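PDB 4EEI: adenylosuccinate lyase from Francisella tularensis subsp. tularensis SCHU S4, which probably catalyses the elimination of fumarate from adenylosuccinate and from succinylaminoimidazole carboxamide ribotide (SAICAR), two steps of de novo purine biosynthesis. Local coordinates for residues 87-90 and 91-94; 243-246 and 247-250; 269-272 and 273-277. All coordinates share one frame; numbering follows the deposited sequence.

Contact 1: 87-90 and 91-94; sequences FFHF and GVTS
Val92 lays a methyl group on the imidazole of His89, a local CH-pi contact made as the chain turns from residues 87-90 into residues 91-94. Val92 CG2 sits 3.5 Å from the centroid of the His89 ring and only 7° off its normal, so the methyl rests over the middle of one face. The ring gets there because its CG stands trans to the main-chain nitrogen (chi1 -161°), while CG2 of the valine lies between its own backbone N and carbonyl carbon.

Two polar contacts use the edge of the same ring. A water in that plane lies 3.1 Å from His89 NE2 and donates a weak bond to Val92 O; ND1 is hydrogen-bonded to Glu27, and two partners on the rim should restrict rotation of the ring. The backbone and Ser94 bond outward: Gly91 N to His358 of the second subunit, whose ring meets Phe90 edge-to-face, and Ser94 OG to succinate.

Thr93 occupies the N-cap position before helix 94-131, though its side chain makes no capping bond; its N bonds Asp96 OD2. The loop thus delivers Thr93, a weak succinate binder, and Ser94, also part of the AMP pocket, to the active site. It is lodged between that helix, whose Ile97 touches both His89 and Val92, helix 68-77, which meets His89 through Ile69 and Cys73, and helix 16-33, where Val92 packs on Ile30.

Contact 2: 243-246 and 247-250; sequences LHRS and DVFE. With K (potassium ion), chain L.
Asp247 OD1 is gripped by two nitrogens of Arg245, NE at 2.9 Å and NH2 also at 2.9 Å, in a side-on salt bridge that spends both donors on one oxygen. OD1 lies exactly in the guanidinium plane, but the two flat groups are turned 44° against each other, and both nitrogens reach the oxygen from the same face of the carboxylate. NE comes on the anti side but tilted out of the carboxylate plane, NH2 from farther above it. A bend at chi3 (-67°) brings NE and NH2 of Arg245 round to the carboxylate, and on the way CG packs against Val248 CG2 at 3.6 Å.

The backbone bonds form the turn that follows helix 217-244. Arg245 O accepts a short bond from Phe249 N (2.7 Å) and a weak one from Val248 N. Phe249, with positive phi (52°), follows the turn, and Glu250 N reaches back to Leu243 O at 2.8 Å. The edge of the Phe249 ring is turned to His244 O, with CD1 3.9 Å away; this carbonyl is buried and has no hydrogen-bonding partner in the model.

The turn lies at a subunit interface. Arg139 of the third subunit adds a second salt bridge to OD1, and Asp247 O binds potassium (2.9 Å) together with the same carbonyl of that subunit.

Between Arg245 and Arg139 of the third subunit, Asp247 is probably ionised, and its negative charge should ease the closeness of the two guanidinium groups. Side chain and main chain of one residue thus serve different cations: the carboxylate takes guanidinium groups, and the carbonyl shares a metal ion across the interface of two subunits.

Contact 3: 269-272 and 273-277; sequences KNPI and STENL. With AMP (adenosine monophosphate), chain C.
Ile272 and Asn276, joined by the helical bond from Asn276 N to Ile272 O (3.0 Å), both reach adenosine monophosphate. Asn276 ND2 donates to O2P of the nucleotide at 2.9 Å, with an essentially straight N-H...O angle of 179°; its CG, trans to the main-chain nitrogen (chi1 177°), carries the amide out to the phosphate. One turn earlier, Ile272 CG2 touches C8 of the base at 3.9 Å.

Behind them, Glu275 N bonds Pro271 O at 3.1 Å, and Glu275 crosses the proline ring so that OE2 lies 3.5 Å from Pro271 CG. Thr274 OG1 packs on the same ring, 3.4 Å from Pro271 CB. This is the first turn of helix 272-293: Pro271 is its N-cap residue and the centre of an inverse gamma turn.

Farther out, Glu253 accepts from the N-H groups of Ser273 and Thr274. Glu275 OE1 is held by His141 of the third subunit and by Ile303 N of the fourth, while Ser306 and Arg310 of the fourth subunit also bond this AMP, in a site built from several chains as in other members of the lyase 1 family.

Overall arrangement
Contacts 2 and 3 are buried and adjoin, their centres about 13 Å apart: they touch through His244 of the one and Pro271 of the other, and both lean on the third subunit. One follows helix 217-244, the other opens helix 272-293. Contact 1 is a surface contact about 62 Å from contact 2, centre to centre, on the opposite side of the chain's centre, in the loop leading to helix 94-131. At the surface, contact 1 rests on a methyl over an imidazole; buried at the interface, contact 2 relies on an ion pair and potassium, while contact 3 has the backbone bonds of a helix start and an amide on the phosphate. Contacts 1 and 3 each touch AMP, at separate sites.

Contact 1: 87-90 and 91-94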
loop_
_atom_site.group_PDB
_atom_site.type_symbol
_atom_site.label_atom_id
_atom_site.label_comp_id
_atom_site.label_asym_id
_atom_site.label_seq_id
_atom_site.Cartn_x
_atom_site.Cartn_y
_atom_site.Cartn_z
ATOM N N PHE B 87 23.246 -1.045 40.075
ATOM C CA PHE B 87 22.222 -0.117 39.620
ATOM C C PHE B 87 22.113 -0.085 38.104
ATOM O O PHE B 87 21.433 0.772 37.540
ATOM C CB PHE B 87 22.468 1.280 40.193
ATOM C CG PHE B 87 22.222 1.371 41.675
ATOM C CD1 PHE B 87 23.279 1.507 42.567
ATOM C CD2 PHE B 87 20.936 1.295 42.177
ATOM C CE1 PHE B 87 23.051 1.584 43.929
ATOM C CE2 PHE B 87 20.701 1.371 43.534
ATOM C CZ PHE B 87 21.758 1.515 44.414
ATOM N N PHE B 88 22.775 -1.028 37.444
ATOM C CA PHE B 88 22.650 -1.138 36.000
ATOM C C PHE B 88 21.209 -1.519 35.677
ATOM O O PHE B 88 20.648 -2.435 36.285
ATOM C CB PHE B 88 23.628 -2.168 35.432
ATOM C CG PHE B 88 23.835 -2.046 33.947
ATOM C CD1 PHE B 88 24.664 -1.060 33.431
ATOM C CD2 PHE B 88 23.188 -2.906 33.065
ATOM C CE1 PHE B 88 24.861 -0.935 32.059
ATOM C CE2 PHE B 88 23.379 -2.790 31.690
ATOM C CZ PHE B 88 24.215 -1.801 31.187
ATOM N N HIS B 89 20.607 -0.782 34.749
ATOM C CA HIS B 89 19.222 -1.018 34.346
ATOM C C HIS B 89 18.260 -0.911 35.533
ATOM O O HIS B 89 17.474 -1.817 35.803
ATOM C CB HIS B 89 19.095 -2.382 33.665
ATOM C CG HIS B 89 17.867 -2.527 32.826
ATOM N ND1 HIS B 89 17.817 -2.129 31.506
ATOM C CD2 HIS B 89 16.642 -3.025 33.115
ATOM C CE1 HIS B 89 16.613 -2.377 31.019
ATOM N NE2 HIS B 89 15.881 -2.920 31.976
ATOM N N PHE B 90 18.331 0.206 36.243
ATOM C CA PHE B 90 17.515 0.403 37.423
ATOM C C PHE B 90 16.364 1.342 37.080
ATOM O O PHE B 90 16.585 2.404 36.498
ATOM C CB PHE B 90 18.387 0.991 38.536
ATOM C CG PHE B 90 17.683 1.162 39.844
ATOM C CD1 PHE B 90 17.092 2.372 40.170
ATOM C CD2 PHE B 90 17.643 0.128 40.765
ATOM C CE1 PHE B 90 16.460 2.545 41.384
ATOM C CE2 PHE B 90 17.004 0.291 41.986
ATOM C CZ PHE B 90 16.409 1.504 42.296
ATOM N N GLY B 91 15.140 0.936 37.406
ATOM C CA GLY B 91 13.980 1.798 37.231
ATOM C C GLY B 91 13.414 1.855 35.817
ATOM O O GLY B 91 12.214 2.089 35.634
ATOM N N VAL B 92 14.266 1.647 34.821
ATOM C CA VAL B 92 13.823 1.677 33.426
ATOM C C VAL B 92 13.054 0.421 33.049
ATOM O O VAL B 92 13.188 -0.616 33.702
ATOM C CB VAL B 92 15.009 1.806 32.455
ATOM C CG1 VAL B 92 15.597 3.201 32.505
ATOM C CG2 VAL B 92 16.081 0.760 32.768
ATOM N N THR B 93 12.244 0.521 31.999
ATOM C CA THR B 93 11.677 -0.656 31.354
ATOM C C THR B 93 12.580 -0.979 30.154
ATOM O O THR B 93 13.314 -0.096 29.688
ATOM C CB THR B 93 10.209 -0.390 30.921
ATOM O OG1 THR B 93 9.578 -1.618 30.545
ATOM C CG2 THR B 93 10.160 0.585 29.758
ATOM N N SER B 94 12.577 -2.224 29.668
ATOM C CA SER B 94 13.434 -2.576 28.527
ATOM C C SER B 94 13.301 -1.591 27.365
ATOM O O SER B 94 14.297 -1.196 26.764
ATOM C CB SER B 94 13.168 -4.005 28.029
ATOM O OG SER B 94 13.421 -4.959 29.039
HETATM O O HOH W 1 12.977 -3.829 32.533
#

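Contact 2: 243-246 and 247-250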
loop_
_atom_site.group_PDB
_atom_site.type_symbol
_atom_site.label_atom_id
_atom_site.label_comp_id
_atom_site.label_asym_id
_atom_site.label_seq_id
_atom_site.Cartn_x
_atom_site.Cartn_y
_atom_site.Cartn_z
ATOM N N LEU B 243 14.271 9.459 -22.099
ATOM C CA LEU B 243 15.199 10.185 -22.951
ATOM C C LEU B 243 16.290 9.264 -23.509
ATOM O O LEU B 243 16.914 9.573 -24.520
ATOM C CB LEU B 243 15.827 11.355 -22.179
ATOM C CG LEU B 243 14.885 12.447 -21.664
ATOM C CD1 LEU B 243 15.662 13.393 -20.771
ATOM C CD2 LEU B 243 14.244 13.223 -22.808
ATOM N N HIS B 244 16.497 8.125 -22.852
ATOM C CA HIS B 244 17.560 7.189 -23.211
ATOM C C HIS B 244 17.099 6.212 -24.307
ATOM O O HIS B 244 17.919 5.606 -24.984
ATOM C CB HIS B 244 17.985 6.424 -21.947
ATOM C CG HIS B 244 19.324 5.761 -22.037
ATOM N ND1 HIS B 244 19.747 5.060 -23.145
ATOM C CD2 HIS B 244 20.328 5.669 -21.131
ATOM C CE1 HIS B 244 20.959 4.577 -22.925
ATOM N NE2 HIS B 244 21.328 4.926 -21.702
ATOM N N ARG B 245 15.788 6.064 -24.497
ATOM C CA ARG B 245 15.287 5.052 -25.439
ATOM C C ARG B 245 15.765 5.304 -26.873
ATOM O O ARG B 245 16.018 6.450 -27.252
ATOM C CB ARG B 245 13.753 4.920 -25.362
ATOM C CG ARG B 245 12.973 6.120 -25.876
ATOM C CD ARG B 245 11.458 5.883 -25.822
ATOM N NE ARG B 245 11.061 4.832 -26.758
ATOM C CZ ARG B 245 10.120 3.919 -26.521
ATOM N NH1 ARG B 245 9.448 3.914 -25.375
ATOM N NH2 ARG B 245 9.857 2.999 -27.437
ATOM N N SER B 246 15.915 4.232 -27.656
ATOM C CA SER B 246 16.460 4.329 -29.015
ATOM C C SER B 246 15.751 5.364 -29.878
ATOM O O SER B 246 16.395 6.035 -30.691
ATOM C CB SER B 246 16.399 2.979 -29.731
ATOM O OG SER B 246 17.266 2.037 -29.146
ATOM N N ASP B 247 14.436 5.452 -29.722
ATOM C CA ASP B 247 13.619 6.385 -30.486
ATOM C C ASP B 247 13.956 7.846 -30.192
ATOM O O ASP B 247 13.963 8.676 -31.099
ATOM C CB ASP B 247 12.133 6.109 -30.250
ATOM C CG ASP B 247 11.789 4.637 -30.380
ATOM O OD1 ASP B 247 11.816 3.924 -29.356
ATOM O OD2 ASP B 247 11.496 4.189 -31.507
ATOM N N VAL B 248 14.211 8.167 -28.927
ATOM C CA VAL B 248 14.542 9.541 -28.568
ATOM C C VAL B 248 16.047 9.789 -28.519
ATOM O O VAL B 248 16.552 10.710 -29.158
ATOM C CB VAL B 248 13.950 9.901 -27.193
ATOM C CG1 VAL B 248 14.059 11.395 -26.937
ATOM C CG2 VAL B 248 12.505 9.436 -27.100
ATOM N N PHE B 249 16.757 8.954 -27.771
ATOM C CA PHE B 249 18.219 8.977 -27.738
ATOM C C PHE B 249 18.829 10.352 -27.448
ATOM O O PHE B 249 19.805 10.737 -28.089
ATOM C CB PHE B 249 18.814 8.389 -29.017
ATOM C CG PHE B 249 20.150 7.734 -28.810
ATOM C CD1 PHE B 249 20.396 6.984 -27.673
ATOM C CD2 PHE B 249 21.160 7.875 -29.744
ATOM C CE1 PHE B 249 21.623 6.383 -27.473
ATOM C CE2 PHE B 249 22.390 7.277 -29.552
ATOM C CZ PHE B 249 22.622 6.529 -28.414
ATOM N N GLU B 250 18.265 11.090 -26.498
ATOM C CA GLU B 250 18.782 12.420 -26.187
ATOM C C GLU B 250 19.863 12.375 -25.100
ATOM O O GLU B 250 20.664 13.304 -24.979
ATOM C CB GLU B 250 17.623 13.360 -25.815
ATOM C CG GLU B 250 16.739 13.707 -27.027
ATOM C CD GLU B 250 15.559 14.625 -26.710
ATOM O OE1 GLU B 250 15.401 15.045 -25.535
ATOM O OE2 GLU B 250 14.784 14.922 -27.655
HETATM K K K L . 12.183 9.324 -33.238
HETATM O O HOH W 2 11.273 9.516 -35.508
HETATM O O HOH W 3 14.844 9.478 -33.954
#

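Contact 3: 269-272 and 273-277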
loop_
_atom_site.group_PDB
_atom_site.type_symbol
_atom_site.label_atom_id
_atom_site.label_comp_id
_atom_site.label_asym_id
_atom_site.label_seq_id
_atom_site.Cartn_x
_atom_site.Cartn_y
_atom_site.Cartn_z
ATOM N N LYS B 269 24.725 0.483 -24.561
ATOM C CA LYS B 269 24.086 1.664 -24.001
ATOM C C LYS B 269 22.633 1.338 -23.657
ATOM O O LYS B 269 21.838 1.008 -24.534
ATOM C CB LYS B 269 24.139 2.826 -24.993
ATOM C CG LYS B 269 25.516 3.447 -25.161
ATOM C CD LYS B 269 25.480 4.596 -26.156
ATOM C CE LYS B 269 26.825 5.297 -26.246
ATOM N NZ LYS B 269 27.748 4.612 -27.191
ATOM N N ASN B 270 22.472 1.386 -22.338
ATOM C CA ASN B 270 21.188 1.117 -21.694
ATOM C C ASN B 270 20.989 1.993 -20.457
ATOM O O ASN B 270 21.938 2.222 -19.712
ATOM C CB ASN B 270 21.076 -0.360 -21.308
ATOM C CG ASN B 270 21.046 -1.281 -22.512
ATOM O OD1 ASN B 270 20.210 -1.131 -23.402
ATOM N ND2 ASN B 270 21.958 -2.243 -22.542
ATOM N N PRO B 271 19.729 2.223 -20.098
ATOM C CA PRO B 271 19.547 2.927 -18.820
ATOM C C PRO B 271 19.439 1.945 -17.658
ATOM O O PRO B 271 18.457 1.979 -16.922
ATOM C CB PRO B 271 18.211 3.659 -19.015
ATOM C CG PRO B 271 17.446 2.783 -19.984
ATOM C CD PRO B 271 18.500 2.204 -20.914
ATOM N N ILE B 272 20.437 1.084 -17.487
ATOM C CA ILE B 272 20.351 0.062 -16.450
ATOM C C ILE B 272 20.363 0.645 -15.046
ATOM O O ILE B 272 19.769 0.075 -14.133
ATOM C CB ILE B 272 21.463 -0.994 -16.581
ATOM C CG1 ILE B 272 22.827 -0.315 -16.681
ATOM C CG2 ILE B 272 21.183 -1.912 -17.780
ATOM C CD1 ILE B 272 23.996 -1.277 -16.607
ATOM N N SER B 273 21.022 1.784 -14.858
ATOM C CA SER B 273 21.065 2.387 -13.517
ATOM C C SER B 273 19.717 2.953 -13.090
ATOM O O SER B 273 19.231 2.693 -11.982
ATOM C CB SER B 273 22.147 3.466 -13.448
ATOM O OG SER B 273 22.266 3.961 -12.135
ATOM N N THR B 274 19.092 3.723 -13.972
ATOM C CA THR B 274 17.809 4.318 -13.619
ATOM C C THR B 274 16.717 3.249 -13.509
ATOM O O THR B 274 15.725 3.434 -12.796
ATOM C CB THR B 274 17.429 5.465 -14.575
ATOM O OG1 THR B 274 17.659 5.057 -15.930
ATOM C CG2 THR B 274 18.306 6.680 -14.280
ATOM N N GLU B 275 16.900 2.124 -14.196
ATOM C CA GLU B 275 15.968 1.001 -14.025
ATOM C C GLU B 275 16.144 0.365 -12.646
ATOM O O GLU B 275 15.171 0.141 -11.917
ATOM C CB GLU B 275 16.116 -0.020 -15.164
ATOM C CG GLU B 275 15.530 0.509 -16.472
ATOM C CD GLU B 275 15.718 -0.424 -17.658
ATOM O OE1 GLU B 275 16.054 -1.619 -17.465
ATOM O OE2 GLU B 275 15.522 0.050 -18.801
ATOM N N ASN B 276 17.391 0.105 -12.275
ATOM C CA ASN B 276 17.709 -0.337 -10.917
ATOM C C ASN B 276 17.093 0.577 -9.859
ATOM O O ASN B 276 16.493 0.107 -8.888
ATOM C CB ASN B 276 19.234 -0.421 -10.721
ATOM C CG ASN B 276 19.623 -0.811 -9.295
ATOM O OD1 ASN B 276 19.706 0.042 -8.413
ATOM N ND2 ASN B 276 19.868 -2.104 -9.069
ATOM N N LEU B 277 17.207 1.889 -10.064
ATOM C CA LEU B 277 16.730 2.847 -9.067
ATOM C C LEU B 277 15.201 2.903 -9.018
ATOM O O LEU B 277 14.612 3.270 -8.005
ATOM C CB LEU B 277 17.318 4.235 -9.327
ATOM C CG LEU B 277 18.838 4.312 -9.218
ATOM C CD1 LEU B 277 19.368 5.587 -9.838
ATOM C CD2 LEU B 277 19.277 4.209 -7.772
HETATM P P AMP C . 20.356 -5.204 -10.737
HETATM O O1P AMP C . 21.244 -4.890 -9.561
HETATM O O2P AMP C . 19.617 -4.013 -11.288
HETATM O O3P AMP C . 19.506 -6.430 -10.548
HETATM O "O5'" AMP C . 21.384 -5.605 -11.905
HETATM C "C5'" AMP C . 20.915 -6.112 -13.152
HETATM C "C4'" AMP C . 22.069 -6.787 -13.881
HETATM O "O4'" AMP C . 21.616 -7.365 -15.107
HETATM C "C3'" AMP C . 23.150 -5.781 -14.235
HETATM O "O3'" AMP C . 24.423 -6.342 -13.916
HETATM C "C2'" AMP C . 23.035 -5.602 -15.732
HETATM O "O2'" AMP C . 24.315 -5.384 -16.321
HETATM C "C1'" AMP C . 22.441 -6.922 -16.187
HETATM N N9 AMP C . 21.651 -6.764 -17.431
HETATM C C8 AMP C . 21.666 -5.703 -18.256
HETATM N N7 AMP C . 20.827 -5.891 -19.305
HETATM C C5 AMP C . 20.259 -7.101 -19.155
HETATM C C6 AMP C . 19.280 -7.922 -19.901
HETATM N N6 AMP C . 18.724 -7.472 -21.050
HETATM N N1 AMP C . 18.961 -9.133 -19.397
HETATM C C2 AMP C . 19.506 -9.591 -18.256
HETATM N N3 AMP C . 20.401 -8.901 -17.528
HETATM C C4 AMP C . 20.809 -7.672 -17.919
#